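Local coordinates for putative drug/sodium antiporter (Escherichia coli, PDB 4Z3N), which is a MATE-family membrane transporter implicated in moving the genotoxin colibactin, and probably works as an antiporter, at residues Tyr29-Leu32 and Leu33-Leu37; Val41-Leu44 and Thr45-Thr48. All coordinates share one frame; numbering follows the deposited sequence.

In the fold
Contact 1 (29-37) and contact 2 (41-48) follow each other along helix 28-56, their centres about 18 Å apart, and contact 2 lies nearer the centre of the chain (about 13 Å against 19 Å between centres). Both are partly buried: each mixes residues packed against other helices with exposed ones. Contact 1 turns Leu31 and Met35 to helix 286-322 and Leu32 to helix 326-358, whereas contact 2 meets helix 181-204 through Val41, Thr45 and Thr48. Across its segments contact 1 keeps to i to i+4 backbone bonds beside an apolar Leu-Met pair; contact 2 has one such bond plus others to the third residue back, and is marked by the Thr45 hydroxyl on the Gly42 carbonyl.

Contact 1 (Tyr29-Leu32 and Leu33-Leu37); sequences YKLL and LRMAL
Leu32 O accepts the backbone N-H of Ala36 at an N-O distance of 2.7 Å, the shortest of four successive i to i+4 bonds, one of them weak, that mark alpha helix near the start of a predicted transmembrane span. Leu33 N reaches Tyr29 O at 3.0 Å, and Arg34 N reaches Lys30 O at the same 3.0 Å, with N-H...O angles of 155° and 159°. The third of the series, Met35 N to Leu31 O, is the weak one, at 3.3 Å.

The side-chain pairing is one turn long and apolar. With CG of Leu31 anti to its own nitrogen (chi1 176°), the leucine runs alongside Met35, both pointing the same way, and together they pack on Val316 of helix 286-322. Met35 continues to Ala312 and Thr315 of that helix, while Leu32 lies against Ala335 and Ala336 of helix 326-358. One stretch of helix thus meets two others. The methionine chain bends at its thioether, and Met35 SD lies 3.8 Å from Leu31 CD1.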
ATOM      1  N   TYR A  29      19.512  -8.810   8.856  1.00 30.16           N
ATOM      2  CA  TYR A  29      18.838  -7.796   9.667  1.00 33.83           C
ATOM      3  C   TYR A  29      19.349  -6.405   9.349  1.00 33.64           C
ATOM      4  O   TYR A  29      18.548  -5.495   9.137  1.00 34.64           O
ATOM      5  CB  TYR A  29      18.984  -8.086  11.160  1.00 33.33           C
ATOM      6  CG  TYR A  29      18.294  -9.356  11.563  1.00 29.64           C
ATOM      7  CD1 TYR A  29      16.920  -9.458  11.503  1.00 25.28           C
ATOM      8  CD2 TYR A  29      19.024 -10.464  11.978  1.00 26.31           C
ATOM      9  CE1 TYR A  29      16.280 -10.630  11.859  1.00 28.57           C
ATOM     10  CE2 TYR A  29      18.403 -11.639  12.334  1.00 22.79           C
ATOM     11  CZ  TYR A  29      17.025 -11.715  12.272  1.00 31.61           C
ATOM     12  OH  TYR A  29      16.378 -12.873  12.620  1.00 35.52           O
ATOM     13  N   LYS A  30      20.670  -6.244   9.306  1.00 33.90           N
ATOM     14  CA  LYS A  30      21.285  -4.980   8.899  1.00 37.63           C
ATOM     15  C   LYS A  30      20.852  -4.591   7.480  1.00 37.40           C
ATOM     16  O   LYS A  30      20.485  -3.441   7.213  1.00 37.46           O
ATOM     17  CB  LYS A  30      22.823  -5.060   8.979  1.00 42.99           C
ATOM     18  CG  LYS A  30      23.377  -5.254  10.396  1.00 51.56           C
ATOM     19  CD  LYS A  30      22.686  -4.314  11.395  1.00 66.60           C
ATOM     20  CE  LYS A  30      22.992  -4.688  12.849  1.00 76.58           C
ATOM     21  NZ  LYS A  30      21.811  -5.259  13.581  1.00 64.96           N
ATOM     22  N   LEU A  31      20.885  -5.561   6.576  1.00 34.32           N
ATOM     23  CA  LEU A  31      20.513  -5.321   5.191  1.00 34.41           C
ATOM     24  C   LEU A  31      19.050  -4.853   5.053  1.00 38.85           C
ATOM     25  O   LEU A  31      18.790  -3.836   4.419  1.00 39.08           O
ATOM     26  CB  LEU A  31      20.768  -6.583   4.365  1.00 30.11           C
ATOM     27  CG  LEU A  31      20.328  -6.528   2.904  1.00 36.19           C
ATOM     28  CD1 LEU A  31      21.010  -5.388   2.132  1.00 32.47           C
ATOM     29  CD2 LEU A  31      20.516  -7.902   2.209  1.00 31.71           C
ATOM     30  N   LEU A  32      18.103  -5.568   5.658  1.00 32.15           N
ATOM     31  CA  LEU A  32      16.700  -5.172   5.571  1.00 37.39           C
ATOM     32  C   LEU A  32      16.401  -3.821   6.251  1.00 38.76           C
ATOM     33  O   LEU A  32      15.582  -3.033   5.755  1.00 38.34           O
ATOM     34  CB  LEU A  32      15.801  -6.254   6.173  1.00 34.50           C
ATOM     35  CG  LEU A  32      15.626  -7.532   5.364  1.00 28.45           C
ATOM     36  CD1 LEU A  32      14.975  -8.599   6.223  1.00 24.66           C
ATOM     37  CD2 LEU A  32      14.809  -7.281   4.108  1.00 26.65           C
ATOM     38  N   LEU A  33      17.039  -3.556   7.384  1.00 35.90           N
ATOM     39  CA  LEU A  33      16.749  -2.337   8.125  1.00 32.83           C
ATOM     40  C   LEU A  33      17.263  -1.124   7.412  1.00 37.07           C
ATOM     41  O   LEU A  33      16.598  -0.095   7.371  1.00 43.87           O
ATOM     42  CB  LEU A  33      17.362  -2.378   9.513  1.00 36.15           C
ATOM     43  CG  LEU A  33      16.521  -3.054  10.577  1.00 36.34           C
ATOM     44  CD1 LEU A  33      17.255  -2.925  11.897  1.00 31.46           C
ATOM     45  CD2 LEU A  33      15.137  -2.410  10.604  1.00 31.99           C
ATOM     46  N   ARG A  34      18.465  -1.231   6.863  1.00 41.10           N
ATOM     47  CA  ARG A  34      19.078  -0.081   6.218  1.00 39.13           C
ATOM     48  C   ARG A  34      18.315   0.290   4.962  1.00 37.93           C
ATOM     49  O   ARG A  34      18.341   1.434   4.516  1.00 41.67           O
ATOM     50  CB  ARG A  34      20.526  -0.360   5.882  1.00 34.85           C
ATOM     51  CG  ARG A  34      20.714  -0.799   4.482  1.00 44.15           C
ATOM     52  CD  ARG A  34      22.054  -1.486   4.349  1.00 58.62           C
ATOM     53  NE  ARG A  34      23.009  -0.657   3.633  1.00 63.41           N
ATOM     54  CZ  ARG A  34      24.258  -1.022   3.391  1.00 69.59           C
ATOM     55  NH1 ARG A  34      24.692  -2.203   3.824  1.00 64.79           N
ATOM     56  NH2 ARG A  34      25.064  -0.204   2.723  1.00 72.48           N
ATOM     57  N   MET A  35      17.660  -0.697   4.376  1.00 36.48           N
ATOM     58  CA  MET A  35      16.797  -0.473   3.240  1.00 31.02           C
ATOM     59  C   MET A  35      15.399  -0.036   3.639  1.00 37.04           C
ATOM     60  O   MET A  35      14.781   0.787   2.952  1.00 39.39           O
ATOM     61  CB  MET A  35      16.730  -1.731   2.403  1.00 38.27           C
ATOM     62  CG  MET A  35      18.031  -2.054   1.723  1.00 42.25           C
ATOM     63  SD  MET A  35      17.893  -3.591   0.829  1.00 64.37           S
ATOM     64  CE  MET A  35      16.850  -3.109  -0.542  1.00 45.01           C
ATOM     65  N   ALA A  36      14.885  -0.591   4.738  1.00 37.63           N
ATOM     66  CA  ALA A  36      13.501  -0.312   5.143  1.00 32.74           C
ATOM     67  C   ALA A  36      13.347   1.002   5.877  1.00 33.11           C
ATOM     68  O   ALA A  36      12.265   1.563   5.870  1.00 36.21           O
ATOM     69  CB  ALA A  36      12.950  -1.428   5.990  1.00 29.78           C
ATOM     70  N   LEU A  37      14.398   1.485   6.536  1.00 34.43           N
ATOM     71  CA  LEU A  37      14.258   2.709   7.339  1.00 38.17           C
ATOM     72  C   LEU A  37      14.044   3.961   6.487  1.00 39.98           C
ATOM     73  O   LEU A  37      13.163   4.764   6.792  1.00 39.83           O
ATOM     74  CB  LEU A  37      15.457   2.911   8.261  1.00 36.97           C
ATOM     75  CG  LEU A  37      15.451   2.152   9.596  1.00 40.18           C
ATOM     76  CD1 LEU A  37      16.513   2.723  10.516  1.00 39.99           C
ATOM     77  CD2 LEU A  37      14.080   2.163  10.280  1.00 32.88           C
TER

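Contact 2 (Val41-Leu44 and Thr45-Thr48); sequences VGML and TQVT
A chi1 of 73° in Thr45 sets OG1 between the residue's own nitrogen and carbonyl carbon, which turns the hydroxyl back along the helix to the carbonyl of Gly42. Thr45 OG1 donates to Gly42 O at 2.6 Å, approaching with a tilt of 25° from the carbonyl plane, so a polar group on a buried residue finds its acceptor within its own helix. The same rotation leaves CG2 beside the backbone nitrogen, where the methyl carbon Thr45 CG2 lies 3.4 Å from Val41 O. Val41 O also accepts the main-chain N-H of Thr45, with Thr45 N at 3.1 Å from Val41 O.

Thr48 repeats the torsion, and its OG1 points back at Thr45 O, again three residues earlier, but the modelled separation is too short for this bond to be more than tentative. Hydroxyl-to-carbonyl bonds inside a helix are a familiar way for threonine to be accommodated in a membrane span, and this helix is predicted to be one, in a region matching the MatE family. The two threonines share a side: Thr45 touches Ser188 and Leu189, and Thr48 touches Ala192, all on helix 181-204, with Val41 on Met185 of the same helix.

The main chain here also uses bonds to the third residue back. Val47 N donates to Leu44 O at 2.9 Å, and its N-H...O angle of 136° shows the bond to be bent. Gln46 N to Met43 O is a weak bond at 3.3 Å. On the exposed side, the Gln46 side chain comes within about 4 Å of a bound monoolein, and Gln46 OE1 sits 3.9 Å from Met43 CA.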
ATOM      1  N   VAL A  41      10.771   6.524   6.327  1.00 33.95           N
ATOM      2  CA  VAL A  41      10.800   7.982   6.438  1.00 39.03           C
ATOM      3  C   VAL A  41       9.981   8.559   5.296  1.00 38.31           C
ATOM      4  O   VAL A  41       9.193   9.490   5.482  1.00 32.46           O
ATOM      5  CB  VAL A  41      12.238   8.569   6.406  1.00 37.34           C
ATOM      6  CG1 VAL A  41      12.192  10.076   6.195  1.00 31.47           C
ATOM      7  CG2 VAL A  41      12.990   8.236   7.692  1.00 30.88           C
ATOM      8  N   GLY A  42      10.164   7.973   4.116  1.00 42.73           N
ATOM      9  CA  GLY A  42       9.407   8.360   2.938  1.00 39.93           C
ATOM     10  C   GLY A  42       7.915   8.251   3.180  1.00 38.23           C
ATOM     11  O   GLY A  42       7.131   9.068   2.694  1.00 38.45           O
ATOM     12  N   MET A  43       7.519   7.240   3.947  1.00 40.92           N
ATOM     13  CA  MET A  43       6.107   7.008   4.193  1.00 38.05           C
ATOM     14  C   MET A  43       5.573   8.040   5.170  1.00 36.07           C
ATOM     15  O   MET A  43       4.442   8.457   5.058  1.00 40.60           O
ATOM     16  CB  MET A  43       5.872   5.590   4.700  1.00 33.12           C
ATOM     17  CG  MET A  43       5.982   4.533   3.614  1.00 36.89           C
ATOM     18  SD  MET A  43       5.908   2.831   4.231  1.00 46.46           S
ATOM     19  CE  MET A  43       6.853   1.973   2.975  1.00 36.76           C
ATOM     20  N   LEU A  44       6.396   8.478   6.107  1.00 37.51           N
ATOM     21  CA  LEU A  44       5.955   9.519   7.015  1.00 40.44           C
ATOM     22  C   LEU A  44       5.729  10.841   6.267  1.00 42.76           C
ATOM     23  O   LEU A  44       4.765  11.546   6.569  1.00 45.35           O
ATOM     24  CB  LEU A  44       6.947   9.714   8.162  1.00 36.14           C
ATOM     25  CG  LEU A  44       7.013   8.632   9.248  1.00 43.72           C
ATOM     26  CD1 LEU A  44       7.921   9.067  10.397  1.00 47.47           C
ATOM     27  CD2 LEU A  44       5.635   8.275   9.765  1.00 47.56           C
ATOM     28  N   THR A  45       6.591  11.170   5.296  1.00 37.60           N
ATOM     29  CA  THR A  45       6.411  12.396   4.509  1.00 39.91           C
ATOM     30  C   THR A  45       4.997  12.486   3.941  1.00 47.59           C
ATOM     31  O   THR A  45       4.393  13.561   3.921  1.00 51.87           O
ATOM     32  CB  THR A  45       7.386  12.527   3.293  1.00 41.52           C
ATOM     33  OG1 THR A  45       7.008  11.609   2.261  1.00 41.90           O
ATOM     34  CG2 THR A  45       8.836  12.331   3.672  1.00 36.27           C
ATOM     35  N   GLN A  46       4.486  11.353   3.462  1.00 47.96           N
ATOM     36  CA  GLN A  46       3.166  11.301   2.854  1.00 47.78           C
ATOM     37  C   GLN A  46       2.094  11.841   3.782  1.00 46.74           C
ATOM     38  O   GLN A  46       1.154  12.488   3.325  1.00 53.22           O
ATOM     39  CB  GLN A  46       2.825   9.873   2.431  1.00 42.04           C
ATOM     40  CG  GLN A  46       3.421   9.497   1.095  1.00 51.14           C
ATOM     41  CD  GLN A  46       3.509   7.989   0.899  1.00 60.84           C
ATOM     42  OE1 GLN A  46       3.079   7.207   1.760  1.00 53.48           O
ATOM     43  NE2 GLN A  46       4.076   7.575  -0.233  1.00 58.72           N
ATOM     44  N   VAL A  47       2.243  11.596   5.079  1.00 44.54           N
ATOM     45  CA  VAL A  47       1.245  12.041   6.047  1.00 48.62           C
ATOM     46  C   VAL A  47       1.242  13.558   6.129  1.00 50.02           C
ATOM     47  O   VAL A  47       0.178  14.174   6.187  1.00 50.54           O
ATOM     48  CB  VAL A  47       1.485  11.436   7.464  1.00 54.96           C
ATOM     49  CG1 VAL A  47       0.503  12.008   8.500  1.00 55.14           C
ATOM     50  CG2 VAL A  47       1.382   9.912   7.420  1.00 62.28           C
ATOM     51  N   THR A  48       2.434  14.156   6.101  1.00 49.07           N
ATOM     52  CA  THR A  48       2.566  15.605   6.233  1.00 50.62           C
ATOM     53  C   THR A  48       1.698  16.385   5.241  1.00 48.84           C
ATOM     54  O   THR A  48       1.290  17.503   5.538  1.00 48.84           O
ATOM     55  CB  THR A  48       4.019  16.061   6.051  1.00 44.31           C
ATOM     56  OG1 THR A  48       4.403  15.892   4.685  1.00 48.83           O
ATOM     57  CG2 THR A  48       4.954  15.257   6.931  1.00 46.63           C
TER